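Local coordinates for protein thiamine-monophosphate kinase (Aquifex aeolicus, PDB 1VQV) that catalyses the ATP-dependent phosphorylation of thiamine monophosphate to thiamine diphosphate, the last step in making the active form of vitamin B1, at residues 57-62 and 185-190; 226-231 and 284-289. All blocks are in the same frame, centred on the assembly; numbering follows the deposited sequence. Where two conformers were deposited one is given.

From the N terminus, the chain first passes through the four-stranded sheet of the PurM-like N-terminal domain, where helix 57-73 packs. Contact 1 closes a loop of 122 residues, bringing the segment that leaves helix 176-186 back against the first turn of helix 57-73 and so tying the second half of the chain to the N-terminal domain. Contact 2 opens only afterwards: its loop of 52 residues joins strand 226-229 to strand 280-286 within the seven-stranded sheet. The two loops follow in series, neither nested nor crossed. The centres of contacts 1 and 2 lie about 33 Å apart, on opposite sides of the chain's centre, with no touch between them.

Contact 1: residues 57-62 and 185-190; sequences PEAVGW and HLRPTA. With PO4 (phosphate ion), chain F.
Ala59, in the first turn of helix 57-73, comes closest to the chain just past the end of helix 176-186, its CA lying 5.3 Å from that of Arg187. The contact joins the PurM-like N-terminal domain to the later half of the chain through a cation-pi stack of arginine on tryptophan. Ala59 suits the close approach of the backbones because its methyl is small: CB rests 3.7 Å from Arg187 CG and also faces Leu186, whose side chain also touches Leu167 of helix 159-168. Three residues further along, Trp62 has CG anti to the backbone N (chi1 172°), which sets its indole against the segment that follows helix 176-186. The guanidinium of Arg187 lies flat over one indole face, the two planes only 16° apart. Its CZ stands 3.8 Å from the centroid of the six-membered ring, while NH2 sits above the same ring, displaced from its middle. A bend at chi3 (66°) turns the end of the arginine chain over the ring. Arginine is apt here because its flat charged group can stack by its face and still donate at its edge. Helix 94-111 also packs on the tryptophan, through Arg106 and Ala107. Indole adds a polar edge to its broad apolar surface: Trp62 NE1 gives a hydrogen bond of 2.8 Å to Pro188 O, which lies almost in the ring plane. Bonded by its edge and stacked by its face, the indole is fixed in rotation. Pro188, lacking an N-H, fits the non-helical chain, and its side chain touches Tyr262 and lies about 7 Å from that of the substrate-binding Glu260. At the edge of the guanidinium a phosphate ion, probably from the crystallisation liquor, accepts a hydrogen bond through O4 from Arg187 NH1 at 2.9 Å.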
ATOM      1  N   PRO B  57      -4.526 -17.513  11.444  1.00 49.81           N
ATOM      2  CA  PRO B  57      -4.621 -16.563  10.323  1.00 49.11           C
ATOM      3  C   PRO B  57      -5.691 -15.474  10.515  1.00 47.52           C
ATOM      4  O   PRO B  57      -5.495 -14.319  10.148  1.00 46.94           O
ATOM      5  CB  PRO B  57      -4.930 -17.474   9.130  1.00 49.37           C
ATOM      6  CG  PRO B  57      -4.285 -18.789   9.530  1.00 48.82           C
ATOM      7  CD  PRO B  57      -4.615 -18.911  10.978  1.00 48.31           C
ATOM      8  N   GLU B  58      -6.819 -15.868  11.089  1.00 46.58           N
ATOM      9  CA  GLU B  58      -7.947 -14.975  11.342  1.00 46.19           C
ATOM     10  C   GLU B  58      -7.607 -13.743  12.181  1.00 44.70           C
ATOM     11  O   GLU B  58      -8.117 -12.651  11.937  1.00 44.30           O
ATOM     12  CB  GLU B  58      -9.069 -15.770  12.008  1.00 45.60           C
ATOM     13  CG  GLU B  58      -9.694 -16.830  11.118  0.70 45.10           C
ATOM     14  CD  GLU B  58      -9.368 -18.246  11.569  0.70 45.24           C
ATOM     15  OE1 GLU B  58      -8.175 -18.531  11.852  0.70 42.19           O
ATOM     16  OE2 GLU B  58     -10.318 -19.067  11.630  0.70 44.33           O
ATOM     17  N   ALA B  59      -6.749 -13.930  13.172  1.00 44.03           N
ATOM     18  CA  ALA B  59      -6.340 -12.841  14.032  1.00 43.57           C
ATOM     19  C   ALA B  59      -5.376 -11.933  13.263  1.00 44.36           C
ATOM     20  O   ALA B  59      -5.397 -10.717  13.451  1.00 44.74           O
ATOM     21  CB  ALA B  59      -5.682 -13.390  15.297  1.00 41.35           C
ATOM     22  N   VAL B  60      -4.542 -12.519  12.402  1.00 43.91           N
ATOM     23  CA  VAL B  60      -3.587 -11.748  11.599  1.00 44.65           C
ATOM     24  C   VAL B  60      -4.373 -10.896  10.603  1.00 44.55           C
ATOM     25  O   VAL B  60      -4.013  -9.754  10.328  1.00 45.96           O
ATOM     26  CB  VAL B  60      -2.577 -12.671  10.819  1.00 44.82           C
ATOM     27  CG1 VAL B  60      -1.668 -11.831   9.928  1.00 43.51           C
ATOM     28  CG2 VAL B  60      -1.719 -13.463  11.797  1.00 42.44           C
ATOM     29  N   GLY B  61      -5.456 -11.464  10.076  1.00 44.41           N
ATOM     30  CA  GLY B  61      -6.310 -10.749   9.145  1.00 44.61           C
ATOM     31  C   GLY B  61      -7.004  -9.590   9.826  1.00 45.10           C
ATOM     32  O   GLY B  61      -7.180  -8.539   9.236  1.00 46.72           O
ATOM     33  N   TRP B  62      -7.409  -9.788  11.076  1.00 45.41           N
ATOM     34  CA  TRP B  62      -8.067  -8.739  11.838  1.00 44.38           C
ATOM     35  C   TRP B  62      -7.035  -7.650  12.141  1.00 43.65           C
ATOM     36  O   TRP B  62      -7.268  -6.478  11.903  1.00 44.81           O
ATOM     37  CB  TRP B  62      -8.665  -9.325  13.131  1.00 43.37           C
ATOM     38  CG  TRP B  62      -9.219  -8.299  14.103  1.00 45.42           C
ATOM     39  CD1 TRP B  62      -8.499  -7.522  14.975  1.00 44.83           C
ATOM     40  CD2 TRP B  62     -10.587  -7.898  14.248  1.00 44.44           C
ATOM     41  NE1 TRP B  62      -9.329  -6.664  15.641  1.00 45.11           N
ATOM     42  CE2 TRP B  62     -10.616  -6.867  15.218  1.00 44.28           C
ATOM     43  CE3 TRP B  62     -11.789  -8.304  13.653  1.00 45.09           C
ATOM     44  CZ2 TRP B  62     -11.801  -6.233  15.608  1.00 43.47           C
ATOM     45  CZ3 TRP B  62     -12.965  -7.675  14.038  1.00 47.73           C
ATOM     46  CH2 TRP B  62     -12.961  -6.644  15.011  1.00 47.04           C
ATOM     47  N   HIS B 185      -2.415  -8.425  21.929  1.00 51.38           N
ATOM     48  CA  HIS B 185      -1.313  -8.248  21.008  1.00 51.10           C
ATOM     49  C   HIS B 185      -1.631  -8.840  19.645  1.00 50.45           C
ATOM     50  O   HIS B 185      -1.224  -8.306  18.622  1.00 50.00           O
ATOM     51  CB  HIS B 185      -0.055  -8.885  21.600  1.00 51.52           C
ATOM     52  CG  HIS B 185       1.109  -8.911  20.665  1.00 52.03           C
ATOM     53  ND1 HIS B 185       1.386  -9.991  19.858  1.00 54.33           N
ATOM     54  CD2 HIS B 185       2.067  -7.992  20.407  1.00 53.15           C
ATOM     55  CE1 HIS B 185       2.468  -9.739  19.141  1.00 54.24           C
ATOM     56  NE2 HIS B 185       2.900  -8.533  19.456  1.00 53.73           N
ATOM     57  N   LEU B 186      -2.383  -9.931  19.633  1.00 50.90           N
ATOM     58  CA  LEU B 186      -2.728 -10.593  18.382  1.00 51.54           C
ATOM     59  C   LEU B 186      -3.976 -10.030  17.701  1.00 50.78           C
ATOM     60  O   LEU B 186      -3.992  -9.812  16.491  1.00 49.68           O
ATOM     61  CB  LEU B 186      -2.903 -12.099  18.621  1.00 53.37           C
ATOM     62  CG  LEU B 186      -2.064 -13.025  17.737  1.00 53.26           C
ATOM     63  CD1 LEU B 186      -0.632 -12.557  17.767  1.00 54.49           C
ATOM     64  CD2 LEU B 186      -2.158 -14.457  18.236  1.00 54.92           C
ATOM     65  N   ARG B 187      -5.021  -9.803  18.485  1.00 50.20           N
ATOM     66  CA  ARG B 187      -6.281  -9.283  17.974  1.00 49.55           C
ATOM     67  C   ARG B 187      -6.652  -7.992  18.689  1.00 48.53           C
ATOM     68  O   ARG B 187      -7.670  -7.938  19.375  1.00 48.78           O
ATOM     69  CB  ARG B 187      -7.402 -10.313  18.184  1.00 47.93           C
ATOM     70  CG  ARG B 187      -7.969 -10.919  16.915  1.00 51.72           C
ATOM     71  CD  ARG B 187      -9.402 -11.461  17.090  1.00 52.23           C
ATOM     72  NE  ARG B 187     -10.362 -10.384  17.350  1.00 53.58           N
ATOM     73  CZ  ARG B 187     -11.578 -10.315  16.814  1.00 53.46           C
ATOM     74  NH1 ARG B 187     -11.997 -11.252  15.979  1.00 52.31           N
ATOM     75  NH2 ARG B 187     -12.393  -9.319  17.130  1.00 54.32           N
ATOM     76  N   PRO B 188      -5.836  -6.935  18.545  1.00 47.57           N
ATOM     77  CA  PRO B 188      -6.155  -5.670  19.214  1.00 48.15           C
ATOM     78  C   PRO B 188      -7.384  -4.998  18.607  1.00 48.58           C
ATOM     79  O   PRO B 188      -7.750  -5.295  17.480  1.00 48.53           O
ATOM     80  CB  PRO B 188      -4.888  -4.849  19.014  1.00 47.52           C
ATOM     81  CG  PRO B 188      -4.384  -5.339  17.692  1.00 46.92           C
ATOM     82  CD  PRO B 188      -4.577  -6.825  17.787  1.00 47.96           C
ATOM     83  N   THR B 189      -8.036  -4.128  19.375  1.00 49.58           N
ATOM     84  CA  THR B 189      -9.206  -3.390  18.900  1.00 49.56           C
ATOM     85  C   THR B 189      -8.863  -1.897  18.885  1.00 48.94           C
ATOM     86  O   THR B 189      -8.457  -1.336  19.899  1.00 47.85           O
ATOM     87  CB  THR B 189     -10.456  -3.613  19.805  1.00 49.72           C
ATOM     88  OG1 THR B 189     -10.809  -5.003  19.818  1.00 51.28           O
ATOM     89  CG2 THR B 189     -11.648  -2.828  19.272  1.00 50.61           C
ATOM     90  N   ALA B 190      -8.988  -1.264  17.722  1.00 47.66           N
ATOM     91  CA  ALA B 190      -8.698   0.152  17.613  1.00 47.20           C
ATOM     92  C   ALA B 190      -9.765   0.887  18.408  1.00 47.35           C
ATOM     93  O   ALA B 190     -10.921   0.458  18.456  1.00 45.99           O
ATOM     94  CB  ALA B 190      -8.724   0.586  16.160  1.00 46.39           C
TER
HETATM   95  P   PO4 F1004     -10.817 -15.007  16.546  0.50 73.84           P
HETATM   96  O1  PO4 F1004     -11.958 -14.765  17.469  0.50 72.57           O
HETATM   97  O2  PO4 F1004      -9.563 -15.143  17.328  0.50 72.94           O
HETATM   98  O3  PO4 F1004     -11.057 -16.259  15.776  0.50 72.84           O
HETATM   99  O4  PO4 F1004     -10.687 -13.862  15.605  1.00 74.81           O

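Contact 2: residues 226-231 and 284-289; sequences KIEILS and RVEEGE
Lys226 and Glu286 face each other as a hydrogen-bonded pair of the antiparallel strands 226-229 and 280-286, inner neighbours in the seven-stranded sheet. Lys226 N bonds Glu286 O at 3.1 Å, and Glu286 N bonds back to Lys226 O at 3.0 Å. Glu228 and Arg284 form the next such pair, Glu228 N reaching Arg284 O at 2.8 Å. Between them Ile227 and Val285 make a non-hydrogen-bonded pair on the other face, where Ile227 CG1 meets Val285 CG2 at 4.0 Å. These beta-branched residues suit extended backbone and a buried face; Leu219 of helix 212-222 covers the isoleucine.

The opposite face is charged. The carboxylates of Glu228 and Glu286 approach with their planes 52° apart, Glu228 OE2 lying 3.2 Å from Glu286 OE2; the nearby cations probably make this closeness tolerable. Arg284 forms a salt bridge with Glu286 OE1 from the same strand. The long chain of Lys226 starts with CG anti to the backbone N (chi1 168°) and runs alongside Glu287, bending only at its last torsion. Lys226 NZ lies between two acids, bonded weakly to Glu228 OE2 and forming a salt bridge to Glu287 OE1 at 3.6 Å. Further out, Phe292 meets this lysine in a cation-pi contact. A water also links the two acids, donating weakly to Glu228 OE2 and to Glu287 OE1.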
ATOM      1  N   LYS B 226       6.944  20.818  26.745  1.00 59.51           N
ATOM      2  CA  LYS B 226       7.601  19.890  27.659  1.00 61.34           C
ATOM      3  C   LYS B 226       6.488  19.132  28.394  1.00 61.51           C
ATOM      4  O   LYS B 226       5.532  19.760  28.864  1.00 61.46           O
ATOM      5  CB  LYS B 226       8.460  20.698  28.643  1.00 62.48           C
ATOM      6  CG  LYS B 226       9.011  19.954  29.861  1.00 63.44           C
ATOM      7  CD  LYS B 226       9.787  20.908  30.779  1.00 65.78           C
ATOM      8  CE  LYS B 226      10.274  20.216  32.070  1.00 67.50           C
ATOM      9  NZ  LYS B 226       9.147  19.622  32.865  1.00 69.23           N
ATOM     10  N   ILE B 227       6.598  17.804  28.487  1.00 60.82           N
ATOM     11  CA  ILE B 227       5.570  16.993  29.153  1.00 60.36           C
ATOM     12  C   ILE B 227       6.041  16.365  30.462  1.00 62.31           C
ATOM     13  O   ILE B 227       7.199  15.948  30.587  1.00 62.51           O
ATOM     14  CB  ILE B 227       5.036  15.860  28.203  1.00 58.57           C
ATOM     15  CG1 ILE B 227       4.120  16.472  27.140  1.00 57.80           C
ATOM     16  CG2 ILE B 227       4.302  14.773  28.990  1.00 57.84           C
ATOM     17  CD1 ILE B 227       3.401  15.460  26.277  1.00 56.80           C
ATOM     18  N   GLU B 228       5.130  16.298  31.434  1.00 63.44           N
ATOM     19  CA  GLU B 228       5.423  15.719  32.740  1.00 65.72           C
ATOM     20  C   GLU B 228       4.425  14.606  33.060  1.00 65.62           C
ATOM     21  O   GLU B 228       3.222  14.862  33.196  1.00 64.75           O
ATOM     22  CB  GLU B 228       5.331  16.790  33.825  1.00 68.48           C
ATOM     23  CG  GLU B 228       6.043  18.093  33.501  1.00 73.37           C
ATOM     24  CD  GLU B 228       5.837  19.143  34.584  1.00 75.27           C
ATOM     25  OE1 GLU B 228       4.799  19.081  35.294  1.00 75.79           O
ATOM     26  OE2 GLU B 228       6.709  20.032  34.706  1.00 76.25           O
ATOM     27  N   ILE B 229       4.940  13.388  33.221  1.00 65.40           N
ATOM     28  CA  ILE B 229       4.116  12.210  33.511  1.00 64.06           C
ATOM     29  C   ILE B 229       4.405  11.613  34.896  1.00 62.71           C
ATOM     30  O   ILE B 229       5.552  11.532  35.323  1.00 63.52           O
ATOM     31  CB  ILE B 229       4.367  11.100  32.443  1.00 63.79           C
ATOM     32  CG1 ILE B 229       3.962  11.593  31.047  1.00 63.73           C
ATOM     33  CG2 ILE B 229       3.594   9.837  32.787  1.00 64.83           C
ATOM     34  CD1 ILE B 229       4.368  10.621  29.939  1.00 64.15           C
ATOM     35  N   LEU B 230       3.355  11.186  35.589  1.00 61.82           N
ATOM     36  CA  LEU B 230       3.482  10.572  36.913  1.00 61.54           C
ATOM     37  C   LEU B 230       3.299   9.058  36.793  1.00 62.12           C
ATOM     38  O   LEU B 230       2.197   8.563  36.521  1.00 62.69           O
ATOM     39  CB  LEU B 230       2.442  11.157  37.867  1.00 60.50           C
ATOM     40  CG  LEU B 230       2.589  12.659  38.150  1.00 60.81           C
ATOM     41  CD1 LEU B 230       1.428  13.112  39.028  1.00 59.50           C
ATOM     42  CD2 LEU B 230       3.933  12.951  38.832  1.00 58.48           C
ATOM     43  N   SER B 231       4.391   8.327  36.994  1.00 61.49           N
ATOM     44  CA  SER B 231       4.389   6.871  36.871  1.00 60.34           C
ATOM     45  C   SER B 231       3.246   6.160  37.581  1.00 60.70           C
ATOM     46  O   SER B 231       2.774   5.137  37.092  1.00 61.20           O
ATOM     47  CB  SER B 231       5.709   6.303  37.384  1.00 60.71           C
ATOM     48  OG  SER B 231       5.724   6.290  38.798  1.00 60.56           O
ATOM     49  N   ARG B 284       0.982  16.269  32.806  1.00 65.34           N
ATOM     50  CA  ARG B 284       0.611  17.613  32.360  1.00 66.58           C
ATOM     51  C   ARG B 284       1.560  18.201  31.320  1.00 66.00           C
ATOM     52  O   ARG B 284       2.725  17.806  31.221  1.00 65.57           O
ATOM     53  CB  ARG B 284       0.545  18.562  33.566  1.00 68.34           C
ATOM     54  CG  ARG B 284      -0.038  17.925  34.831  1.00 71.32           C
ATOM     55  CD  ARG B 284      -0.472  18.968  35.871  1.00 73.01           C
ATOM     56  NE  ARG B 284       0.554  19.977  36.136  1.00 75.58           N
ATOM     57  CZ  ARG B 284       0.495  20.874  37.126  1.00 75.86           C
ATOM     58  NH1 ARG B 284      -0.550  20.880  37.956  1.00 75.68           N
ATOM     59  NH2 ARG B 284       1.470  21.779  37.277  1.00 74.89           N
ATOM     60  N   VAL B 285       1.040  19.140  30.540  1.00 65.56           N
ATOM     61  CA  VAL B 285       1.824  19.834  29.523  1.00 64.99           C
ATOM     62  C   VAL B 285       2.186  21.198  30.124  1.00 66.48           C
ATOM     63  O   VAL B 285       1.319  21.912  30.655  1.00 65.82           O
ATOM     64  CB  VAL B 285       1.013  20.029  28.213  1.00 63.20           C
ATOM     65  CG1 VAL B 285       1.747  20.942  27.281  1.00 60.99           C
ATOM     66  CG2 VAL B 285       0.790  18.700  27.539  1.00 61.13           C
ATOM     67  N   GLU B 286       3.471  21.539  30.052  1.00 68.12           N
ATOM     68  CA  GLU B 286       3.981  22.786  30.610  1.00 69.78           C
ATOM     69  C   GLU B 286       5.220  23.287  29.891  1.00 70.50           C
ATOM     70  O   GLU B 286       5.631  22.751  28.851  1.00 70.35           O
ATOM     71  CB  GLU B 286       4.396  22.604  32.072  1.00 71.86           C
ATOM     72  CG  GLU B 286       3.288  22.299  33.064  1.00 76.38           C
ATOM     73  CD  GLU B 286       3.783  22.281  34.526  1.00 78.41           C
ATOM     74  OE1 GLU B 286       2.993  21.889  35.416  1.00 79.09           O
ATOM     75  OE2 GLU B 286       4.956  22.665  34.786  1.00 78.62           O
ATOM     76  N   GLU B 287       5.819  24.309  30.504  1.00 70.20           N
ATOM     77  CA  GLU B 287       7.060  24.939  30.061  1.00 69.79           C
ATOM     78  C   GLU B 287       7.559  24.597  28.653  1.00 69.44           C
ATOM     79  O   GLU B 287       6.961  25.014  27.663  1.00 69.46           O
ATOM     80  CB  GLU B 287       8.145  24.613  31.079  1.00 71.32           C
ATOM     81  CG  GLU B 287       7.740  24.901  32.516  1.00 74.03           C
ATOM     82  CD  GLU B 287       8.760  24.349  33.496  1.00 76.82           C
ATOM     83  OE1 GLU B 287       8.916  23.103  33.545  1.00 76.58           O
ATOM     84  OE2 GLU B 287       9.407  25.150  34.216  1.00 77.26           O
ATOM     85  N   GLY B 288       8.671  23.873  28.548  1.00 68.41           N
ATOM     86  CA  GLY B 288       9.152  23.517  27.221  1.00 68.37           C
ATOM     87  C   GLY B 288      10.370  22.604  27.156  1.00 69.57           C
ATOM     88  O   GLY B 288      11.171  22.532  28.092  1.00 69.88           O
ATOM     89  N   GLU B 289      10.491  21.907  26.026  1.00 70.93           N
ATOM     90  CA  GLU B 289      11.593  21.005  25.683  1.00 73.70           C
ATOM     91  C   GLU B 289      11.481  19.478  25.823  1.00 74.06           C
ATOM     92  O   GLU B 289      11.448  18.786  24.788  1.00 75.08           O
ATOM     93  CB  GLU B 289      12.896  21.528  26.309  1.00 75.68           C
ATOM     94  CG  GLU B 289      13.060  23.049  25.978  1.00 78.20           C
ATOM     95  CD  GLU B 289      14.395  23.391  25.346  1.00 79.56           C
ATOM     96  OE1 GLU B 289      15.371  23.389  26.112  1.00 80.66           O
ATOM     97  OE2 GLU B 289      14.488  23.635  24.117  1.00 80.19           O
TER
HETATM   98  O   HOH W   1       8.232  22.858  36.057  1.00 54.86           O